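Local coordinates for protein cytochrome C-550 (Paracoccus versutus, PDB 2BH4) that probably carries electrons as a c-type cytochrome with a covalently bound heme, here in a ferric variant with an altered axial heme ligand, at residues Leu39-Glu51 with Ile59-Glu73. The protein carries 1 engineered substitution. Sequence-based numbering, arbitrary orientation. Where two conformers were deposited one is given.
With HEC (heme c), chain B.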
ATOM      1  N   LEU A  39       4.230   3.252   4.816  1.00 14.09           N
ATOM      2  CA  LEU A  39       2.844   3.437   4.373  1.00 13.37           C
ATOM      3  C   LEU A  39       2.167   4.661   4.965  1.00 14.88           C
ATOM      4  O   LEU A  39       1.015   4.932   4.620  1.00 14.61           O
ATOM      5  CB  LEU A  39       2.011   2.162   4.607  1.00 13.19           C
ATOM      6  CG  LEU A  39       2.458   0.928   3.815  1.00 13.20           C
ATOM      7  CD1 LEU A  39       1.617  -0.283   4.134  1.00 14.15           C
ATOM      8  CD2 LEU A  39       2.458   1.201   2.329  1.00 14.94           C
ATOM      9  N   TYR A  40       2.857   5.418   5.819  1.00 14.68           N
ATOM     10  CA  TYR A  40       2.318   6.705   6.212  1.00 14.62           C
ATOM     11  C   TYR A  40       2.043   7.497   4.935  1.00 13.05           C
ATOM     12  O   TYR A  40       2.902   7.616   4.077  1.00 15.36           O
ATOM     13  CB  TYR A  40       3.280   7.527   7.070  0.50 15.10           C
ATOM     14  CG  TYR A  40       2.758   8.932   7.306  0.50 15.59           C
ATOM     15  CD1 TYR A  40       2.969   9.952   6.379  0.50 15.68           C
ATOM     16  CD2 TYR A  40       1.992   9.216   8.428  0.50 14.77           C
ATOM     17  CE1 TYR A  40       2.433  11.228   6.580  0.50 14.88           C
ATOM     18  CE2 TYR A  40       1.479  10.471   8.650  0.50 16.66           C
ATOM     19  CZ  TYR A  40       1.691  11.476   7.734  0.50 15.82           C
ATOM     20  OH  TYR A  40       1.155  12.724   7.984  0.50 16.32           O
ATOM     21  N   GLY A  41       0.884   8.150   4.853  1.00 13.00           N
ATOM     22  CA  GLY A  41       0.601   8.978   3.690  1.00 13.89           C
ATOM     23  C   GLY A  41       0.364   8.283   2.374  1.00 14.36           C
ATOM     24  O   GLY A  41       0.348   8.935   1.335  1.00 15.33           O
ATOM     25  N   VAL A  42       0.159   6.974   2.394  1.00 14.17           N
ATOM     26  CA  VAL A  42       0.008   6.234   1.151  1.00 13.87           C
ATOM     27  C   VAL A  42      -1.279   6.575   0.401  1.00 12.97           C
ATOM     28  O   VAL A  42      -1.315   6.523  -0.834  1.00 13.74           O
ATOM     29  CB  VAL A  42       0.154   4.705   1.362  1.00 12.41           C
ATOM     30  CG1 VAL A  42      -1.016   4.133   2.162  1.00 14.86           C
ATOM     31  CG2 VAL A  42       0.338   3.994   0.029  1.00 14.37           C
ATOM     32  N   VAL A  43      -2.351   6.914   1.124  1.00 14.80           N
ATOM     33  CA  VAL A  43      -3.599   7.232   0.430  1.00 14.86           C
ATOM     34  C   VAL A  43      -3.428   8.547  -0.325  1.00 14.19           C
ATOM     35  O   VAL A  43      -3.083   9.592   0.272  1.00 16.96           O
ATOM     36  CB  VAL A  43      -4.799   7.284   1.371  1.00 15.25           C
ATOM     37  CG1 VAL A  43      -6.071   7.578   0.577  1.00 15.96           C
ATOM     38  CG2 VAL A  43      -4.928   5.980   2.143  1.00 14.58           C
ATOM     39  N   GLY A  44      -3.583   8.482  -1.639  1.00 15.86           N
ATOM     40  CA  GLY A  44      -3.395   9.645  -2.514  1.00 15.53           C
ATOM     41  C   GLY A  44      -1.958   9.816  -2.980  1.00 16.44           C
ATOM     42  O   GLY A  44      -1.646  10.746  -3.737  1.00 18.56           O
ATOM     43  N   ARG A  45      -1.087   8.889  -2.600  1.00 15.48           N
ATOM     44  CA  ARG A  45       0.323   8.944  -3.006  1.00 15.39           C
ATOM     45  C   ARG A  45       0.521   8.342  -4.392  1.00 15.18           C
ATOM     46  O   ARG A  45      -0.028   7.288  -4.703  1.00 14.80           O
ATOM     47  CB  ARG A  45       1.193   8.182  -1.992  1.00 14.22           C
ATOM     48  CG  ARG A  45       2.685   8.352  -2.167  1.00 15.30           C
ATOM     49  CD  ARG A  45       3.428   7.869  -0.920  1.00 15.05           C
ATOM     50  NE  ARG A  45       3.550   6.413  -0.850  1.00 14.43           N
ATOM     51  CZ  ARG A  45       3.870   5.722   0.243  1.00 15.95           C
ATOM     52  NH1 ARG A  45       3.954   6.322   1.424  1.00 17.19           N
ATOM     53  NH2 ARG A  45       4.007   4.402   0.163  1.00 14.86           N
ATOM     54  N   LYS A  46       1.339   8.998  -5.216  1.00 15.79           N
ATOM     55  CA  LYS A  46       1.714   8.416  -6.514  1.00 15.19           C
ATOM     56  C   LYS A  46       2.192   6.978  -6.347  1.00 15.11           C
ATOM     57  O   LYS A  46       2.969   6.667  -5.445  1.00 15.04           O
ATOM     58  CB  LYS A  46       2.796   9.256  -7.189  1.00 16.62           C
ATOM     59  CG  LYS A  46       3.253   8.729  -8.525  1.00 17.70           C
ATOM     60  CD  LYS A  46       4.388   9.604  -9.089  1.00 18.90           C
ATOM     61  CE  LYS A  46       5.148   8.932 -10.202  1.00 23.70           C
ATOM     62  NZ  LYS A  46       4.327   8.515 -11.316  1.00 21.84           N
ATOM     63  N   ILE A  47       1.711   6.097  -7.218  1.00 13.87           N
ATOM     64  CA  ILE A  47       2.130   4.696  -7.197  1.00 14.67           C
ATOM     65  C   ILE A  47       3.652   4.595  -7.240  1.00 14.63           C
ATOM     66  O   ILE A  47       4.302   5.236  -8.072  1.00 15.50           O
ATOM     67  CB  ILE A  47       1.562   3.933  -8.420  1.00 14.53           C
ATOM     68  CG1 ILE A  47       0.035   4.068  -8.522  1.00 16.16           C
ATOM     69  CG2 ILE A  47       1.955   2.474  -8.398  1.00 15.72           C
ATOM     70  CD1 ILE A  47      -0.745   3.471  -7.399  1.00 16.51           C
ATOM     71  N   ALA A  48       4.213   3.763  -6.358  1.00 14.31           N
ATOM     72  CA  ALA A  48       5.645   3.428  -6.379  1.00 14.19           C
ATOM     73  C   ALA A  48       6.556   4.645  -6.421  1.00 15.48           C
ATOM     74  O   ALA A  48       7.439   4.738  -7.294  1.00 16.88           O
ATOM     75  CB  ALA A  48       5.935   2.479  -7.541  1.00 16.85           C
ATOM     76  N   SER A  49       6.371   5.552  -5.462  1.00 14.53           N
ATOM     77  CA  SER A  49       7.109   6.830  -5.461  1.00 16.18           C
ATOM     78  C   SER A  49       7.909   7.140  -4.198  1.00 17.44           C
ATOM     79  O   SER A  49       8.462   8.251  -4.076  1.00 21.13           O
ATOM     80  CB  SER A  49       6.159   7.991  -5.759  1.00 16.39           C
ATOM     81  OG  SER A  49       5.169   8.148  -4.756  1.00 16.36           O
ATOM     82  N   VAL A  50       8.015   6.183  -3.283  1.00 17.57           N
ATOM     83  CA  VAL A  50       8.789   6.433  -2.065  1.00 18.93           C
ATOM     84  C   VAL A  50      10.284   6.519  -2.398  1.00 19.76           C
ATOM     85  O   VAL A  50      10.856   5.604  -2.979  1.00 20.40           O
ATOM     86  CB  VAL A  50       8.516   5.362  -1.002  1.00 18.11           C
ATOM     87  CG1 VAL A  50       9.420   5.560   0.204  1.00 17.91           C
ATOM     88  CG2 VAL A  50       7.051   5.435  -0.576  1.00 17.82           C
ATOM     89  N   GLU A  51      10.887   7.649  -2.023  1.00 23.77           N
ATOM     90  CA  GLU A  51      12.307   7.908  -2.225  1.00 25.90           C
ATOM     91  C   GLU A  51      13.149   6.791  -1.639  1.00 24.63           C
ATOM     92  O   GLU A  51      12.944   6.392  -0.493  1.00 24.37           O
ATOM     93  CB  GLU A  51      12.658   9.242  -1.548  1.00 26.63           C
ATOM     94  CG  GLU A  51      14.089   9.738  -1.641  1.00 29.50           C
ATOM     95  CD  GLU A  51      14.303  10.981  -0.767  1.00 34.03           C
ATOM     96  OE1 GLU A  51      14.343  10.850   0.481  1.00 41.09           O
ATOM     97  OE2 GLU A  51      14.428  12.093  -1.324  1.00 41.18           O
ATOM     98  N   ILE A  59       5.226  -2.943 -10.611  1.00 16.09           N
ATOM     99  CA  ILE A  59       4.659  -1.752 -10.009  1.00 15.89           C
ATOM    100  C   ILE A  59       5.294  -0.487 -10.597  1.00 16.36           C
ATOM    101  O   ILE A  59       4.615   0.522 -10.742  1.00 17.22           O
ATOM    102  CB  ILE A  59       4.699  -1.829  -8.449  1.00 16.04           C
ATOM    103  CG1 ILE A  59       3.661  -0.884  -7.833  1.00 15.80           C
ATOM    104  CG2 ILE A  59       6.119  -1.617  -7.903  1.00 15.83           C
ATOM    105  CD1 ILE A  59       3.636  -0.923  -6.303  1.00 15.60           C
ATOM    106  N   LEU A  60       6.584  -0.553 -10.957  1.00 16.35           N
ATOM    107  CA  LEU A  60       7.218   0.576 -11.645  1.00 17.72           C
ATOM    108  C   LEU A  60       6.584   0.811 -13.015  1.00 17.66           C
ATOM    109  O   LEU A  60       6.437   1.955 -13.459  1.00 19.44           O
ATOM    110  CB  LEU A  60       8.735   0.364 -11.767  1.00 19.78           C
ATOM    111  CG  LEU A  60       9.535   0.464 -10.469  1.00 19.64           C
ATOM    112  CD1 LEU A  60      10.973   0.024 -10.714  1.00 20.56           C
ATOM    113  CD2 LEU A  60       9.472   1.861  -9.909  1.00 22.13           C
ATOM    114  N   GLU A  61       6.214  -0.270 -13.698  1.00 18.90           N
ATOM    115  CA  GLU A  61       5.564  -0.161 -15.007  1.00 19.60           C
ATOM    116  C   GLU A  61       4.187   0.448 -14.876  1.00 19.32           C
ATOM    117  O   GLU A  61       3.784   1.275 -15.686  1.00 19.44           O
ATOM    118  CB  GLU A  61       5.492  -1.516 -15.689  1.00 19.88           C
ATOM    119  CG  GLU A  61       4.875  -1.448 -17.070  1.00 21.87           C
ATOM    120  CD  GLU A  61       4.999  -2.751 -17.859  1.00 25.74           C
ATOM    121  OE1 GLU A  61       5.965  -3.510 -17.647  1.00 30.96           O
ATOM    122  OE2 GLU A  61       4.129  -2.995 -18.712  1.00 32.87           O
ATOM    123  N   VAL A  62       3.478   0.096 -13.812  1.00 18.99           N
ATOM    124  CA  VAL A  62       2.183   0.719 -13.559  1.00 18.28           C
ATOM    125  C   VAL A  62       2.362   2.226 -13.474  1.00 18.96           C
ATOM    126  O   VAL A  62       1.644   2.967 -14.111  1.00 19.82           O
ATOM    127  CB  VAL A  62       1.521   0.209 -12.248  1.00 17.19           C
ATOM    128  CG1 VAL A  62       0.241   1.021 -11.946  1.00 18.10           C
ATOM    129  CG2 VAL A  62       1.175  -1.258 -12.363  1.00 18.18           C
ATOM    130  N   ALA A  63       3.334   2.668 -12.680  1.00 18.37           N
ATOM    131  CA  ALA A  63       3.548   4.093 -12.490  1.00 18.98           C
ATOM    132  C   ALA A  63       4.007   4.763 -13.781  1.00 19.87           C
ATOM    133  O   ALA A  63       3.525   5.847 -14.098  1.00 21.24           O
ATOM    134  CB  ALA A  63       4.532   4.331 -11.363  1.00 19.01           C
ATOM    135  N   GLU A  64       4.924   4.119 -14.495  1.00 22.08           N
ATOM    136  CA  GLU A  64       5.491   4.668 -15.742  1.00 24.98           C
ATOM    137  C   GLU A  64       4.435   4.911 -16.786  1.00 26.01           C
ATOM    138  O   GLU A  64       4.446   5.963 -17.462  1.00 26.73           O
ATOM    139  CB  GLU A  64       6.542   3.716 -16.317  1.00 25.13           C
ATOM    140  CG  GLU A  64       7.163   4.158 -17.660  1.00 28.03           C
ATOM    141  CD  GLU A  64       7.832   3.028 -18.436  1.00 33.68           C
ATOM    142  OE1 GLU A  64       7.873   1.875 -17.950  1.00 41.29           O
ATOM    143  OE2 GLU A  64       8.309   3.298 -19.566  1.00 42.12           O
ATOM    144  N   LYS A  65       3.531   3.951 -16.933  1.00 26.37           N
ATOM    145  CA  LYS A  65       2.516   4.002 -17.986  1.00 28.18           C
ATOM    146  C   LYS A  65       1.286   4.805 -17.594  1.00 26.62           C
ATOM    147  O   LYS A  65       0.478   5.171 -18.445  1.00 26.84           O
ATOM    148  CB  LYS A  65       2.151   2.582 -18.402  1.00 29.68           C
ATOM    149  CG  LYS A  65       3.279   1.908 -19.166  1.00 34.28           C
ATOM    150  CD  LYS A  65       3.233   0.414 -19.020  1.00 36.50           C
ATOM    151  CE  LYS A  65       2.021  -0.245 -19.663  1.00 40.12           C
ATOM    152  NZ  LYS A  65       1.898  -1.648 -19.157  1.00 38.39           N
ATOM    153  N   ASN A  66       1.180   5.132 -16.308  1.00 24.65           N
ATOM    154  CA  ASN A  66       0.068   5.889 -15.787  1.00 24.72           C
ATOM    155  C   ASN A  66       0.610   6.974 -14.856  1.00 23.34           C
ATOM    156  O   ASN A  66       0.514   6.864 -13.619  1.00 22.92           O
ATOM    157  CB  ASN A  66      -0.875   4.951 -15.064  1.00 24.23           C
ATOM    158  CG  ASN A  66      -1.332   3.801 -15.959  1.00 26.47           C
ATOM    159  OD1 ASN A  66      -2.215   3.975 -16.812  1.00 31.30           O
ATOM    160  ND2 ASN A  66      -0.691   2.647 -15.816  1.00 28.75           N
ATOM    161  N   PRO A  67       1.222   8.015 -15.449  1.00 23.58           N
ATOM    162  CA  PRO A  67       1.916   9.024 -14.651  1.00 23.32           C
ATOM    163  C   PRO A  67       1.107   9.728 -13.583  1.00 22.24           C
ATOM    164  O   PRO A  67       1.684  10.212 -12.601  1.00 20.95           O
ATOM    165  CB  PRO A  67       2.341  10.059 -15.685  1.00 24.12           C
ATOM    166  CG  PRO A  67       2.370   9.336 -16.964  1.00 23.52           C
ATOM    167  CD  PRO A  67       1.336   8.294 -16.894  1.00 23.84           C
ATOM    168  N   ASP A  68      -0.199   9.819 -13.793  1.00 22.24           N
ATOM    169  CA  ASP A  68      -1.087  10.519 -12.876  1.00 23.64           C
ATOM    170  C   ASP A  68      -1.702   9.602 -11.838  1.00 22.48           C
ATOM    171  O   ASP A  68      -2.451  10.046 -10.970  1.00 23.96           O
ATOM    172  CB  ASP A  68      -2.200  11.220 -13.664  1.00 25.85           C
ATOM    173  CG  ASP A  68      -3.007  10.252 -14.549  1.00 31.32           C
ATOM    174  OD1 ASP A  68      -2.472   9.182 -14.963  1.00 32.87           O
ATOM    175  OD2 ASP A  68      -4.161  10.599 -14.883  1.00 40.22           O
ATOM    176  N   MET A  69      -1.367   8.319 -11.904  1.00 21.21           N
ATOM    177  CA  MET A  69      -1.988   7.368 -10.991  1.00 21.03           C
ATOM    178  C   MET A  69      -1.488   7.516  -9.556  1.00 18.72           C
ATOM    179  O   MET A  69      -0.286   7.571  -9.299  1.00 16.63           O
ATOM    180  CB  MET A  69      -1.778   5.945 -11.463  1.00 20.77           C
ATOM    181  CG  MET A  69      -2.664   4.942 -10.750  1.00 21.48           C
ATOM    182  SD  MET A  69      -2.556   3.199 -11.235  0.50 24.14           S
ATOM    183  CE  MET A  69      -3.313   3.211 -12.852  0.50 26.11           C
ATOM    184  N   VAL A  70      -2.439   7.547  -8.629  1.00 18.49           N
ATOM    185  CA  VAL A  70      -2.160   7.545  -7.191  1.00 18.30           C
ATOM    186  C   VAL A  70      -2.939   6.415  -6.524  1.00 17.84           C
ATOM    187  O   VAL A  70      -3.842   5.813  -7.139  1.00 19.58           O
ATOM    188  CB  VAL A  70      -2.548   8.875  -6.507  1.00 18.34           C
ATOM    189  CG1 VAL A  70      -1.868  10.053  -7.172  1.00 19.08           C
ATOM    190  CG2 VAL A  70      -4.038   9.088  -6.526  1.00 19.34           C
ATOM    191  N   TRP A  71      -2.592   6.121  -5.272  1.00 16.34           N
ATOM    192  CA  TRP A  71      -3.324   5.109  -4.507  1.00 16.93           C
ATOM    193  C   TRP A  71      -4.649   5.632  -4.023  1.00 18.30           C
ATOM    194  O   TRP A  71      -4.724   6.309  -3.010  1.00 23.73           O
ATOM    195  CB  TRP A  71      -2.521   4.590  -3.322  1.00 16.39           C
ATOM    196  CG  TRP A  71      -1.474   3.618  -3.720  1.00 15.05           C
ATOM    197  CD1 TRP A  71      -0.130   3.793  -3.665  1.00 14.94           C
ATOM    198  CD2 TRP A  71      -1.686   2.292  -4.229  1.00 14.56           C
ATOM    199  NE1 TRP A  71       0.510   2.670  -4.133  1.00 15.47           N
ATOM    200  CE2 TRP A  71      -0.422   1.735  -4.493  1.00 14.91           C
ATOM    201  CE3 TRP A  71      -2.825   1.546  -4.532  1.00 13.97           C
ATOM    202  CZ2 TRP A  71      -0.265   0.442  -4.974  1.00 13.79           C
ATOM    203  CZ3 TRP A  71      -2.666   0.266  -5.035  1.00 13.73           C
ATOM    204  CH2 TRP A  71      -1.400  -0.268  -5.272  1.00 13.44           C
ATOM    205  N   SER A  72      -5.706   5.271  -4.724  1.00 17.97           N
ATOM    206  CA  SER A  72      -7.046   5.560  -4.249  1.00 18.97           C
ATOM    207  C   SER A  72      -7.468   4.513  -3.237  1.00 18.34           C
ATOM    208  O   SER A  72      -6.895   3.418  -3.165  1.00 17.77           O
ATOM    209  CB  SER A  72      -8.017   5.534  -5.415  1.00 18.98           C
ATOM    210  OG  SER A  72      -8.174   4.216  -5.915  1.00 21.30           O
ATOM    211  N   GLU A  73      -8.494   4.825  -2.460  1.00 20.04           N
ATOM    212  CA  GLU A  73      -9.015   3.850  -1.527  1.00 20.56           C
ATOM    213  C   GLU A  73      -9.490   2.572  -2.246  1.00 18.06           C
ATOM    214  O   GLU A  73      -9.185   1.460  -1.790  1.00 18.46           O
ATOM    215  CB  GLU A  73     -10.130   4.488  -0.687  1.00 22.50           C
ATOM    216  CG  GLU A  73      -9.543   5.413   0.402  1.00 24.97           C
ATOM    217  CD  GLU A  73     -10.611   6.064   1.276  1.00 27.47           C
ATOM    218  OE1 GLU A  73     -11.708   5.484   1.390  1.00 37.48           O
ATOM    219  OE2 GLU A  73     -10.336   7.138   1.846  1.00 38.11           O
TER
HETATM  220 FE   HEC B1123       3.032  -4.495   1.217  1.00 13.40          FE
HETATM  221  CHA HEC B1123       4.077  -2.614  -1.412  1.00 13.33           C
HETATM  222  CHB HEC B1123       0.319  -2.454   1.596  1.00 13.25           C
HETATM  223  CHC HEC B1123       1.763  -6.598   3.609  1.00 13.10           C
HETATM  224  CHD HEC B1123       5.986  -6.197   1.298  1.00 15.35           C
HETATM  225  NA  HEC B1123       2.341  -2.860   0.268  1.00 13.86           N
HETATM  226  C1A HEC B1123       2.900  -2.226  -0.820  1.00 12.39           C
HETATM  227  C2A HEC B1123       2.090  -1.114  -1.234  1.00 12.39           C
HETATM  228  C3A HEC B1123       1.042  -1.080  -0.396  1.00 12.01           C
HETATM  229  C4A HEC B1123       1.179  -2.171   0.557  1.00 12.02           C
HETATM  230  CMA HEC B1123      -0.113  -0.076  -0.435  1.00 13.75           C
HETATM  231  CAA HEC B1123       2.434  -0.149  -2.375  1.00 14.31           C
HETATM  232  CBA HEC B1123       3.266   0.977  -1.766  1.00 13.93           C
HETATM  233  CGA HEC B1123       3.772   2.028  -2.727  1.00 14.21           C
HETATM  234  O1A HEC B1123       4.610   2.874  -2.272  1.00 14.92           O
HETATM  235  O2A HEC B1123       3.361   2.059  -3.919  1.00 14.17           O
HETATM  236  NB  HEC B1123       1.357  -4.522   2.389  1.00 12.34           N
HETATM  237  C1B HEC B1123       0.403  -3.529   2.442  1.00 12.49           C
HETATM  238  C2B HEC B1123      -0.558  -3.884   3.464  1.00 12.70           C
HETATM  239  C3B HEC B1123      -0.187  -5.049   3.977  1.00 12.82           C
HETATM  240  C4B HEC B1123       1.046  -5.470   3.341  1.00 12.23           C
HETATM  241  CMB HEC B1123      -1.768  -3.018   3.849  1.00 14.21           C
HETATM  242  CAB HEC B1123      -0.923  -5.859   5.065  1.00 15.02           C
HETATM  243  CBB HEC B1123      -2.184  -6.252   4.715  1.00 14.11           C
HETATM  244  NC  HEC B1123       3.719  -6.065   2.256  1.00 14.91           N
HETATM  245  C1C HEC B1123       3.053  -6.838   3.163  1.00 12.10           C
HETATM  246  C2C HEC B1123       3.921  -7.888   3.648  1.00 14.05           C
HETATM  247  C3C HEC B1123       5.101  -7.801   3.023  1.00 15.28           C
HETATM  248  C4C HEC B1123       4.989  -6.633   2.156  1.00 11.30           C
HETATM  249  CMC HEC B1123       3.486  -8.923   4.706  1.00 16.06           C
HETATM  250  CAC HEC B1123       6.375  -8.677   3.177  1.00 17.48           C
HETATM  251  CBC HEC B1123       6.327 -10.037   3.125  1.00 16.10           C
HETATM  252  ND  HEC B1123       4.719  -4.428   0.143  1.00 12.70           N
HETATM  253  C1D HEC B1123       5.820  -5.255   0.322  1.00 12.38           C
HETATM  254  C2D HEC B1123       6.770  -5.031  -0.744  1.00 14.09           C
HETATM  255  C3D HEC B1123       6.185  -3.948  -1.574  1.00 11.79           C
HETATM  256  C4D HEC B1123       4.885  -3.615  -0.977  1.00 13.56           C
HETATM  257  CMD HEC B1123       8.122  -5.704  -0.999  1.00 15.82           C
HETATM  258  CAD HEC B1123       6.825  -3.414  -2.870  1.00 13.34           C
HETATM  259  CBD HEC B1123       6.080  -4.191  -3.974  1.00 15.06           C
HETATM  260  CGD HEC B1123       6.793  -4.185  -5.323  1.00 16.16           C
HETATM  261  O1D HEC B1123       7.774  -3.424  -5.475  1.00 20.43           O
HETATM  262  O2D HEC B1123       6.358  -4.914  -6.251  1.00 20.67           O
HETATM  263  O   HOH W   1       1.834   6.994 -11.200  1.00 19.35           O
HETATM  264  O   HOH W   2       5.547   7.876 -13.801  1.00 27.17           O
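Gly44 and Trp71 begin a short antiparallel pairing, a single bridge centred on the non-hydrogen-bonded pair Lys46 and Val70 in this class I cytochrome c fold: Gly44 N gives to Trp71 O (2.8 Å), Trp71 N to Arg45 O, and Ile47 N to Met69 O. It ties the loop before helix 57-65 to the chain leaving that helix, beside the heme. Ile47 wedges between helix 57-65 and the Trp71 ring. Its CG1 lies anti to the carbonyl carbon (chi1 -55°), sending CD1 over one face of the indole, a CH-pi contact 3.4 Å from the centroid of the five-membered ring and 11° off its normal. Heme methyl CMA lies more loosely on the side of the opposite face; Trp86 stacks on the ring and Tyr79 meets it with planes at an angle. Ile47 CG1 packs on Met69 CG, while the branch methyl CG2 reaches Ile59 CG1 (3.8 Å) and Val62 CG1. Ala48 CB points at the helix and rests against Ile59 and Ala63. Lys46 runs out extended, then bends at its last torsion, bringing NZ to two waters: one bridges to Asn66 O and Met69 O, the other to Ala63 O. Val50 CG2 sits over the centre of the Arg45 guanidinium, Val42 CG2 on the opposite face, offset toward the rim; NH2 hydrogen-bonds to propionate oxygen O1A, where the arginine's charge probably steadies the carboxylate. The contact thus helps build the heme propionate pocket. The other oxygen, O2A, takes Ala48 N (3.1 Å) and, in the indole plane at its edge, Trp71 NE1 at 2.9 Å and a nearly straight 165°.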